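Local coordinates for cellulose binding protein (Clavibacter michiganensis subsp. michiganensis, PDB 4L48), which forms the expansin module of a plasmid-encoded protein that is probably an endoglucanase, binding cellulose-type glucan chains and associated with plant cell-wall loosening, at residues A[6-11]-A[74-79]; A[59-64]-A[84-89]; A[137-142]-A[167-172]. The protein carries 1 engineered substitution. All coordinates share one frame; numbering follows the deposited sequence.

Interaction 1 of 3, residues A[6-11]-A[74-79]; sequences RATHYS and VGHLNL. Engineered in segment 74-79: Asn78 (natural residue Asp).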
# COMPACT_ATOMS: atom_id res chain seq x y z
N ARG A 6 15.82 7.07 -12.55
CA ARG A 6 15.20 7.15 -13.87
C ARG A 6 13.85 6.46 -13.87
O ARG A 6 13.51 5.73 -12.93
CB ARG A 6 16.12 6.52 -14.92
CG ARG A 6 16.42 5.05 -14.66
CD ARG A 6 17.23 4.44 -15.79
NE ARG A 6 17.37 3.00 -15.63
CZ ARG A 6 17.59 2.16 -16.64
NH1 ARG A 6 17.69 2.63 -17.88
NH2 ARG A 6 17.71 0.86 -16.41
N ALA A 7 13.07 6.67 -14.92
CA ALA A 7 11.73 6.11 -14.98
C ALA A 7 11.35 5.57 -16.35
O ALA A 7 11.59 6.20 -17.38
CB ALA A 7 10.71 7.14 -14.52
N THR A 8 10.76 4.37 -16.35
CA THR A 8 10.14 3.81 -17.55
C THR A 8 8.63 3.77 -17.32
O THR A 8 8.15 4.22 -16.27
CB THR A 8 10.66 2.40 -17.85
OG1 THR A 8 10.64 1.62 -16.65
CG2 THR A 8 12.08 2.46 -18.38
N HIS A 9 7.88 3.25 -18.28
CA HIS A 9 6.43 3.21 -18.14
C HIS A 9 5.82 1.83 -18.42
O HIS A 9 6.34 1.05 -19.21
CB HIS A 9 5.77 4.28 -19.01
CG HIS A 9 6.17 4.23 -20.46
ND1 HIS A 9 5.82 3.18 -21.29
CD2 HIS A 9 6.87 5.10 -21.22
CE1 HIS A 9 6.30 3.41 -22.50
NE2 HIS A 9 6.94 4.56 -22.48
N TYR A 10 4.71 1.56 -17.74
CA TYR A 10 3.95 0.32 -17.93
C TYR A 10 2.51 0.56 -17.48
O TYR A 10 2.17 1.65 -17.05
CB TYR A 10 4.59 -0.83 -17.14
CG TYR A 10 4.09 -0.96 -15.72
CD1 TYR A 10 3.32 -2.04 -15.33
CD2 TYR A 10 4.39 0.01 -14.77
CE1 TYR A 10 2.87 -2.17 -14.03
CE2 TYR A 10 3.93 -0.10 -13.47
CZ TYR A 10 3.17 -1.19 -13.10
OH TYR A 10 2.72 -1.31 -11.81
N SER A 11 1.67 -0.47 -17.59
CA SER A 11 0.27 -0.32 -17.22
C SER A 11 -0.29 -1.53 -16.47
O SER A 11 0.06 -2.67 -16.77
CB SER A 11 -0.59 -0.04 -18.45
OG SER A 11 -1.95 0.10 -18.10
N VAL A 74 17.68 -0.06 -8.16
CA VAL A 74 17.43 0.98 -7.18
C VAL A 74 17.49 2.36 -7.83
O VAL A 74 18.49 2.72 -8.44
CB VAL A 74 18.42 0.91 -6.00
CG1 VAL A 74 18.38 2.20 -5.19
CG2 VAL A 74 18.13 -0.29 -5.13
N GLY A 75 16.40 3.12 -7.70
CA GLY A 75 16.31 4.43 -8.32
C GLY A 75 15.46 4.40 -9.57
O GLY A 75 15.03 5.44 -10.07
N HIS A 76 15.22 3.20 -10.09
CA HIS A 76 14.42 3.03 -11.29
C HIS A 76 12.96 2.76 -10.95
O HIS A 76 12.62 1.71 -10.40
CB HIS A 76 14.98 1.89 -12.15
CG HIS A 76 14.21 1.62 -13.40
ND1 HIS A 76 14.38 0.48 -14.15
CD2 HIS A 76 13.27 2.35 -14.04
CE1 HIS A 76 13.58 0.52 -15.20
NE2 HIS A 76 12.89 1.64 -15.16
N LEU A 77 12.10 3.72 -11.28
CA LEU A 77 10.67 3.57 -11.06
C LEU A 77 9.96 3.15 -12.34
O LEU A 77 10.27 3.64 -13.42
CB LEU A 77 10.06 4.88 -10.55
CG LEU A 77 10.51 5.39 -9.19
CD1 LEU A 77 9.74 6.65 -8.82
CD2 LEU A 77 10.33 4.33 -8.12
N ASN A 78 9.01 2.23 -12.21
CA ASN A 78 8.16 1.87 -13.34
C ASN A 78 6.82 2.59 -13.21
O ASN A 78 5.89 2.08 -12.60
CB ASN A 78 7.96 0.36 -13.40
CG ASN A 78 7.93 -0.16 -14.83
OD1 ASN A 78 8.36 0.51 -15.76
ND2 ASN A 78 7.42 -1.38 -15.00
N LEU A 79 6.75 3.80 -13.77
CA LEU A 79 5.57 4.64 -13.65
C LEU A 79 4.42 4.14 -14.51
O LEU A 79 4.63 3.44 -15.50
CB LEU A 79 5.89 6.08 -14.04
CG LEU A 79 6.89 6.87 -13.20
CD1 LEU A 79 7.24 8.18 -13.89
CD2 LEU A 79 6.32 7.15 -11.81
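The imidazole of His76 carries the Arg6 guanidinium over one face, with Arg6 NE 4.1 Å above the ring plane of His76 and displaced toward the rim. At the imidazole edge, His76 NE2 donates to Thr8 OG1 across 2.7 Å, the hydroxyl lying 18° out of the ring plane. The amide of Asn78, engineered from aspartate, lies nearly parallel to the Tyr10 ring, with Asn78 ND2 above the CG-CD2 side of one face, 3.3 Å from Tyr10 CD2, and the backbone Asn78 O meets the ring edge 3.1 Å from Tyr10 CE2. Thr8 OG1 is placed between its own backbone N and carbonyl carbon (chi1 47°), where it can accept from His76 and donate to Asn78 OD1, 2.7 Å away, so one hydroxyl joins the two side chains in this variant. Glu73 braces both members of the Arg6-His76 pair: OE1 makes a salt bridge to Arg6 NE and OE2 a weak hydrogen bond to His76 ND1. These strands pair in parallel within the double-psi beta-barrel of the expansin module, and the Tyr10 side chain lies about 9 Å from a bound glucose unit. The other face carries Ala7, Leu77 and Leu79 together with His9, whose ring packs on Phe84 and Phe90; Ala7 CB packs 3.7 Å from Leu79 CD1. The backbone ladder runs from Arg6 N on Gly75 O to Tyr10 N on Leu79 O at 2.9 Å.

Interaction 2 of 3, residues A[59-64]-A[84-89]; sequences GTVRVQ and FRALGD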
# COMPACT_ATOMS: atom_id res chain seq x y z
N GLY A 59 7.78 18.47 -14.46
CA GLY A 59 7.31 18.82 -13.13
C GLY A 59 7.36 17.69 -12.11
O GLY A 59 8.25 16.84 -12.15
N THR A 60 6.39 17.68 -11.20
CA THR A 60 6.35 16.70 -10.12
C THR A 60 4.93 16.21 -9.88
O THR A 60 4.02 17.01 -9.65
CB THR A 60 6.91 17.29 -8.81
OG1 THR A 60 8.24 17.77 -9.02
CG2 THR A 60 6.92 16.24 -7.71
N VAL A 61 4.73 14.89 -9.94
CA VAL A 61 3.42 14.31 -9.64
C VAL A 61 3.49 13.30 -8.50
O VAL A 61 4.53 12.69 -8.26
CB VAL A 61 2.78 13.63 -10.87
CG1 VAL A 61 2.63 14.63 -12.01
CG2 VAL A 61 3.59 12.42 -11.31
N ARG A 62 2.37 13.12 -7.81
CA ARG A 62 2.29 12.16 -6.72
C ARG A 62 1.68 10.84 -7.18
O ARG A 62 0.60 10.82 -7.77
CB ARG A 62 1.47 12.75 -5.56
CG ARG A 62 1.28 11.80 -4.39
CD ARG A 62 0.80 12.54 -3.16
NE ARG A 62 1.79 13.51 -2.70
CZ ARG A 62 1.65 14.28 -1.62
NH1 ARG A 62 0.55 14.19 -0.88
NH2 ARG A 62 2.60 15.13 -1.28
N VAL A 63 2.38 9.75 -6.91
CA VAL A 63 1.92 8.42 -7.32
C VAL A 63 1.90 7.46 -6.14
O VAL A 63 2.68 7.59 -5.20
CB VAL A 63 2.81 7.84 -8.43
CG1 VAL A 63 2.61 8.61 -9.73
CG2 VAL A 63 4.27 7.85 -8.02
N GLN A 64 1.00 6.49 -6.20
CA GLN A 64 0.89 5.48 -5.15
C GLN A 64 1.72 4.25 -5.48
O GLN A 64 1.62 3.71 -6.58
CB GLN A 64 -0.57 5.08 -4.94
CG GLN A 64 -0.78 3.96 -3.93
CD GLN A 64 -2.24 3.61 -3.74
OE1 GLN A 64 -3.13 4.41 -4.05
NE2 GLN A 64 -2.50 2.42 -3.22
N PHE A 84 3.76 8.92 -16.42
CA PHE A 84 4.93 9.12 -17.26
C PHE A 84 4.72 10.29 -18.21
O PHE A 84 5.58 11.16 -18.33
CB PHE A 84 5.24 7.85 -18.06
CG PHE A 84 6.60 7.84 -18.71
CD1 PHE A 84 7.67 7.25 -18.07
CD2 PHE A 84 6.79 8.43 -19.95
CE1 PHE A 84 8.92 7.24 -18.66
CE2 PHE A 84 8.04 8.42 -20.54
CZ PHE A 84 9.11 7.83 -19.90
N ARG A 85 3.56 10.31 -18.86
CA ARG A 85 3.23 11.36 -19.82
C ARG A 85 3.14 12.73 -19.16
O ARG A 85 3.36 13.76 -19.80
CB ARG A 85 1.92 11.04 -20.55
CG ARG A 85 2.03 9.96 -21.60
CD ARG A 85 0.73 9.79 -22.38
NE ARG A 85 0.92 9.03 -23.61
CZ ARG A 85 0.67 7.72 -23.73
NH1 ARG A 85 0.23 7.03 -22.69
NH2 ARG A 85 0.87 7.11 -24.89
N ALA A 86 2.80 12.75 -17.88
CA ALA A 86 2.69 14.01 -17.14
C ALA A 86 4.05 14.54 -16.72
O ALA A 86 4.21 15.74 -16.46
CB ALA A 86 1.79 13.85 -15.94
N LEU A 87 5.03 13.65 -16.64
CA LEU A 87 6.37 14.02 -16.22
C LEU A 87 7.27 14.28 -17.41
O LEU A 87 8.09 15.19 -17.39
CB LEU A 87 6.96 12.92 -15.34
CG LEU A 87 6.98 13.16 -13.83
CD1 LEU A 87 5.97 14.22 -13.40
CD2 LEU A 87 6.74 11.85 -13.09
N GLY A 88 7.12 13.47 -18.45
CA GLY A 88 7.95 13.59 -19.63
C GLY A 88 7.25 13.17 -20.90
O GLY A 88 6.05 12.88 -20.90
N ASP A 89 8.01 13.13 -21.99
CA ASP A 89 7.46 12.72 -23.28
C ASP A 89 7.42 11.20 -23.36
O ASP A 89 8.40 10.52 -23.05
CB ASP A 89 8.30 13.29 -24.43
CG ASP A 89 7.61 13.14 -25.78
OD1 ASP A 89 6.74 13.97 -26.09
OD2 ASP A 89 7.96 12.21 -26.52
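Val61 and Leu87 reach for one another tip to tip, the branched end of each side chain meeting that of the other. Leu87 CD1 nestles against both valine methyls, 3.6 Å from Val61 CG1 and equally far from Val61 CG2, while the second leucine methyl, CD2, comes within 3.7 Å of Val61 CG2 alone. The torsions of Leu87 (chi1 -103°, chi2 21°) lie off the usual staggered values and bring its methyls to the strand, although CB does not point there. Ala86 joins from the side: its CB points at the strand and approaches Val61 CG1 at 4.1 Å. Beyond the valine, Leu87 CD1 also rests over the strand backbone, 3.7 Å from Gly59 O. All of this is van der Waals contact at the surface of the double-psi beta-barrel. On the helical side, Phe84 O accepts from both Leu87 N and Gly88 N, the latter at 2.8 Å. The helix 81-87, which directly follows strand 76-80, is laid against the start of strand 59-69; Leu87 also touches Val54 of strand 51-56 and Ile95 of strand 95-101, and its backbone is hydrogen-bonded to that of Lys58.

Interaction 3 of 3, residues A[137-142]-A[167-172]; sequences VEIQAG and LTVKVT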
# COMPACT_ATOMS: atom_id res chain seq x y z
N VAL A 137 0.77 -5.26 12.66
CA VAL A 137 -0.67 -5.49 12.62
C VAL A 137 -1.01 -6.69 13.51
O VAL A 137 -0.52 -7.79 13.29
CB VAL A 137 -1.17 -5.76 11.19
CG1 VAL A 137 -2.65 -6.10 11.21
CG2 VAL A 137 -0.91 -4.55 10.30
N GLU A 138 -1.85 -6.45 14.51
CA GLU A 138 -2.16 -7.48 15.50
C GLU A 138 -3.66 -7.71 15.65
O GLU A 138 -4.45 -6.78 15.52
CB GLU A 138 -1.56 -7.10 16.86
CG GLU A 138 -0.07 -6.84 16.83
CD GLU A 138 0.40 -6.08 18.06
OE1 GLU A 138 0.26 -4.84 18.08
OE2 GLU A 138 0.91 -6.72 19.00
N ILE A 139 -4.03 -8.96 15.93
CA ILE A 139 -5.42 -9.30 16.22
C ILE A 139 -5.53 -9.72 17.68
O ILE A 139 -4.77 -10.57 18.15
CB ILE A 139 -5.92 -10.45 15.32
CG1 ILE A 139 -5.84 -10.04 13.85
CG2 ILE A 139 -7.34 -10.83 15.69
CD1 ILE A 139 -6.31 -11.12 12.89
N GLN A 140 -6.48 -9.13 18.40
CA GLN A 140 -6.64 -9.40 19.82
C GLN A 140 -7.05 -10.85 20.07
O GLN A 140 -8.10 -11.30 19.61
CB GLN A 140 -7.66 -8.45 20.45
CG GLN A 140 -7.74 -8.56 21.96
CD GLN A 140 -8.86 -7.72 22.55
OE1 GLN A 140 -9.94 -7.61 21.97
NE2 GLN A 140 -8.61 -7.13 23.72
N ALA A 141 -6.22 -11.57 20.81
CA ALA A 141 -6.52 -12.94 21.21
C ALA A 141 -6.69 -13.00 22.72
O ALA A 141 -5.72 -13.15 23.46
CB ALA A 141 -5.41 -13.88 20.76
N GLY A 142 -7.93 -12.88 23.17
CA GLY A 142 -8.22 -12.80 24.59
C GLY A 142 -7.86 -11.42 25.11
O GLY A 142 -8.53 -10.44 24.80
N LEU A 167 -13.64 -8.69 15.15
CA LEU A 167 -12.20 -8.58 15.29
C LEU A 167 -11.78 -7.24 15.89
O LEU A 167 -12.33 -6.19 15.55
CB LEU A 167 -11.50 -8.78 13.94
CG LEU A 167 -11.54 -10.19 13.35
CD1 LEU A 167 -10.76 -10.24 12.04
CD2 LEU A 167 -10.98 -11.19 14.34
N THR A 168 -10.81 -7.29 16.80
CA THR A 168 -10.20 -6.09 17.35
C THR A 168 -8.76 -6.02 16.87
O THR A 168 -7.90 -6.77 17.33
CB THR A 168 -10.23 -6.07 18.88
OG1 THR A 168 -11.59 -6.10 19.33
CG2 THR A 168 -9.56 -4.81 19.42
N VAL A 169 -8.49 -5.12 15.93
CA VAL A 169 -7.18 -5.05 15.29
C VAL A 169 -6.42 -3.78 15.65
O VAL A 169 -6.94 -2.67 15.53
CB VAL A 169 -7.30 -5.16 13.75
CG1 VAL A 169 -5.94 -4.99 13.09
CG2 VAL A 169 -7.93 -6.49 13.37
N LYS A 170 -5.17 -3.95 16.09
CA LYS A 170 -4.29 -2.82 16.36
C LYS A 170 -3.25 -2.70 15.25
O LYS A 170 -2.52 -3.65 14.98
CB LYS A 170 -3.59 -2.99 17.71
CG LYS A 170 -2.84 -1.75 18.16
CD LYS A 170 -1.77 -2.10 19.19
CE LYS A 170 -2.35 -2.83 20.38
NZ LYS A 170 -1.30 -3.25 21.34
N VAL A 171 -3.20 -1.54 14.61
CA VAL A 171 -2.24 -1.29 13.55
C VAL A 171 -1.26 -0.20 13.97
O VAL A 171 -1.67 0.88 14.41
CB VAL A 171 -2.94 -0.87 12.24
CG1 VAL A 171 -1.91 -0.63 11.15
CG2 VAL A 171 -3.95 -1.92 11.82
N THR A 172 0.03 -0.48 13.84
CA THR A 172 1.07 0.48 14.20
C THR A 172 1.92 0.84 12.99
O THR A 172 2.47 -0.04 12.33
CB THR A 172 2.00 -0.09 15.30
OG1 THR A 172 1.22 -0.51 16.42
CG2 THR A 172 3.01 0.96 15.74
O HOH W 1 -0.00 -3.11 15.85
O HOH W 2 -10.25 -10.23 18.31
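Glu138 turns its CG beside the backbone N (chi1 -56°), whereas Lys170 sets its CG opposite its own N and then bends at chi3 (-56°); the two side chains therefore run alongside each other on the same face of the sheet. They belong to neighbouring antiparallel strands of the immunoglobulin-like C-terminal expansin domain, with Glu138 and Lys170 forming a hydrogen-bonded pair. Their charges meet loosely: Glu138 OE1 lies 3.9 Å from Lys170 NZ, a long salt bridge, and touches the aliphatic Lys170 CD as well. Trp145 of strand 144-150 gives the lysine a second partner through a cation-pi contact. On the same strands, Gln140 and Thr168 also lie side by side and point the same way.

The opposite face is wholly aliphatic. The Val137 and Val169 side chains cross obliquely, with Val137 CG1 3.9 Å from Val169 CG1, while Val137 CG2 lies alongside Val171 CG1. Ile139 splits its branches, CG1 going to Val169 CG2 and CG2 to Leu167 CD2, the latter pair 3.9 Å apart. Leu125 and Val127 of strand 124-128 cover this face, so the two strands supply one wall of the hydrophobic interior of the domain.

Between the faces the backbones are joined by reciprocal bonds of Glu138 and Lys170, with Glu138 N to Lys170 O at 2.9 Å, and by Gln140 N to Thr168 O, whose N-H points at its acceptor with an angle of 161°. A water bonds Glu138 OE1, Lys170 O and Thr172 OG1, tying the carboxylate to the strand beside it. A second water donates to Gln140 O at 2.7 Å and accepts only weakly from Thr168 N, 3.4 Å away.

Interactions 1 and 2 share the double-psi barrel and touch: Phe84 packs on His9 and the backbone of Ala7 and Thr8, and Leu87 CD2 lies 3.8 Å from Leu79 CD1. Their segments alternate along the chain, with strand 76-80 leading straight into helix 81-87. Interaction 3 stands apart in the C-terminal domain, its centre about 36 Å from that of interaction 1. Interactions 1 (parallel) and 3 (antiparallel) are strand pairings, polar on one face and mainly apolar on the other, though interaction 1 adds a histidine there; interaction 2 joins helix to strand by methyl packing, with no polar bond between the two segments. Interaction 3 is buried, interaction 1 partly so, and interaction 2 superficial.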